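Local atomic coordinates of mandelate racemase/muconate lactonizing enzyme family protein (Bradyrhizobium sp. ORS 278, PDB entry 3TOY), a protein that belongs to the mandelate racemase/muconate lactonizing enzyme family of the enolase superfamily and carries bound calcium. Residues A[36-41]-A[77-82]. Numbering follows the deposited sequence. Where two conformers were deposited one is given.
Sequences AVITPM and YTRLAL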
loop_
_atom_site.group_PDB
_atom_site.type_symbol
_atom_site.label_atom_id
_atom_site.label_comp_id
_atom_site.label_asym_id
_atom_site.label_seq_id
_atom_site.Cartn_x
_atom_site.Cartn_y
_atom_site.Cartn_z
ATOM N N ALA A 36 29.460 41.271 -3.758
ATOM C CA ALA A 36 29.577 40.295 -4.833
ATOM C C ALA A 36 31.007 40.229 -5.369
ATOM O O ALA A 36 31.636 41.265 -5.604
ATOM C CB ALA A 36 28.600 40.651 -5.957
ATOM N N VAL A 37 31.523 39.019 -5.565
ATOM C CA VAL A 37 32.820 38.838 -6.210
ATOM C C VAL A 37 32.724 37.759 -7.268
ATOM O O VAL A 37 31.840 36.898 -7.213
ATOM C CB VAL A 37 33.932 38.456 -5.226
ATOM C CG1 VAL A 37 34.151 39.567 -4.200
ATOM C CG2 VAL A 37 33.617 37.147 -4.508
ATOM N N ILE A 38 33.624 37.814 -8.240
ATOM C CA ILE A 38 33.776 36.714 -9.171
ATOM C C ILE A 38 35.220 36.238 -9.129
ATOM O O ILE A 38 36.131 36.908 -9.630
ATOM C CB ILE A 38 33.362 37.110 -10.592
ATOM C CG1 ILE A 38 31.929 37.662 -10.584
ATOM C CG2 ILE A 38 33.500 35.921 -11.544
ATOM C CD1 ILE A 38 31.414 38.061 -11.939
ATOM N N THR A 39 35.428 35.086 -8.507
ATOM C CA THR A 39 36.760 34.543 -8.333
ATOM C C THR A 39 37.184 33.741 -9.549
ATOM O O THR A 39 36.346 33.167 -10.244
ATOM C CB THR A 39 36.823 33.623 -7.104
ATOM O OG1 THR A 39 35.890 32.542 -7.271
ATOM C CG2 THR A 39 36.484 34.392 -5.846
ATOM N N PRO A 40 38.496 33.694 -9.813
ATOM C CA PRO A 40 38.977 32.897 -10.932
ATOM C C PRO A 40 39.005 31.411 -10.583
ATOM O O PRO A 40 39.149 31.055 -9.415
ATOM C CB PRO A 40 40.407 33.414 -11.142
ATOM C CG PRO A 40 40.825 33.909 -9.816
ATOM C CD PRO A 40 39.576 34.450 -9.156
ATOM N N MET A 41 38.850 30.556 -11.592
ATOM C CA MET A 41 38.938 29.108 -11.426
ATOM C C MET A 41 40.050 28.546 -12.300
ATOM O O MET A 41 40.082 28.825 -13.503
ATOM C CB MET A 41 37.631 28.450 -11.863
ATOM C CG MET A 41 36.408 28.840 -11.069
ATOM S SD MET A 41 34.975 28.008 -11.761
ATOM C CE MET A 41 35.635 26.358 -11.974
ATOM N N TYR A 77 26.031 30.514 -8.507
ATOM C CA TYR A 77 25.813 29.821 -9.776
ATOM C C TYR A 77 26.066 30.656 -11.031
ATOM O O TYR A 77 26.777 30.214 -11.927
ATOM C CB TYR A 77 24.400 29.224 -9.842
ATOM C CG TYR A 77 24.277 27.927 -9.056
ATOM C CD1 TYR A 77 24.616 26.703 -9.640
ATOM C CD2 TYR A 77 23.845 27.930 -7.739
ATOM C CE1 TYR A 77 24.507 25.507 -8.913
ATOM C CE2 TYR A 77 23.739 26.731 -7.007
ATOM C CZ TYR A 77 24.068 25.539 -7.609
ATOM O OH TYR A 77 23.966 24.354 -6.891
ATOM N N THR A 78 25.455 31.836 -11.092
ATOM C CA THR A 78 25.513 32.703 -12.284
ATOM C C THR A 78 25.617 34.176 -11.861
ATOM O O THR A 78 25.109 34.556 -10.812
ATOM C CB THR A 78 24.287 32.489 -13.204
ATOM O OG1 THR A 78 24.317 33.425 -14.287
ATOM C CG2 THR A 78 22.972 32.671 -12.432
ATOM N N ARG A 79 26.291 35.010 -12.654
ATOM C CA ARG A 79 26.466 36.415 -12.246
ATOM C C ARG A 79 25.108 37.114 -12.179
ATOM O O ARG A 79 24.900 38.059 -11.415
ATOM C CB ARG A 79 27.430 37.160 -13.185
ATOM C CG ARG A 79 26.920 37.327 -14.606
ATOM C CD ARG A 79 27.322 38.683 -15.202
ATOM N NE ARG A 79 28.764 38.802 -15.419
ATOM C CZ ARG A 79 29.570 39.629 -14.751
ATOM N NH1 ARG A 79 29.089 40.436 -13.809
ATOM N NH2 ARG A 79 30.867 39.653 -15.036
ATOM N N LEU A 80 24.166 36.620 -12.969
ATOM C CA LEU A 80 22.804 37.124 -12.945
ATOM C C LEU A 80 22.195 37.151 -11.530
ATOM O O LEU A 80 21.382 38.016 -11.208
ATOM C CB LEU A 80 21.958 36.295 -13.912
ATOM C CG LEU A 80 20.531 36.701 -14.225
ATOM C CD1 LEU A 80 20.200 36.311 -15.669
ATOM C CD2 LEU A 80 19.591 36.028 -13.238
ATOM N N ALA A 81 22.599 36.221 -10.669
ATOM C CA ALA A 81 21.997 36.131 -9.340
ATOM C C ALA A 81 22.667 37.065 -8.307
ATOM O O ALA A 81 22.161 37.247 -7.200
ATOM C CB ALA A 81 22.036 34.683 -8.845
ATOM N N LEU A 82 23.815 37.635 -8.656
ATOM C CA LEU A 82 24.598 38.400 -7.667
ATOM C C LEU A 82 23.852 39.614 -7.146
ATOM O O LEU A 82 23.664 39.767 -5.943
ATOM C CB LEU A 82 25.961 38.807 -8.231
ATOM C CG LEU A 82 26.919 37.651 -8.501
ATOM C CD1 LEU A 82 28.123 38.124 -9.321
ATOM C CD2 LEU A 82 27.381 37.017 -7.196
#
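Arg79 meets Ile38 through its guanidinium group, one face of which takes the CD1 methyl 3.3 Å above its plane. The methyl is displaced from the centre of the group toward NH2: CD1 of Ile38 lies 3.5 Å from NH2 of Arg79 and 3.7 Å from its CZ. With chi1 at 66°, CG of Arg79 is wedged between the two backbone branches; the chain bends again at chi2 and chi3, and the two side chains cross at about a right angle. A single methyl thus packs over the face of a flat, charged group, at the exposed end of the interface.

Two overlapping turns carry the chain from Thr78 to Leu82, closed by Ala81 N to Thr78 O and Leu82 N to Arg79 O, each 3.0 Å. Along them Leu80 and Ala81 face a second subunit, where they pack on its Leu88 and Leu117.

Leu82 then turns back to the strand and gives the buried half of the contact. Its CB is 3.9 Å from CB of Ala36, and its two methyls divide the work: CD2 lies 4.0 Å from Ala36 CB, CD1 4.0 Å from Ile38 CG1. Val58 and Val382, on the two strands flanking 29-47, also touch Leu82. The start of helix 82-95 is thereby packed against the antiparallel sheet, the sheet-against-helices arrangement of the N-terminal capping domain in enolase-superfamily proteins.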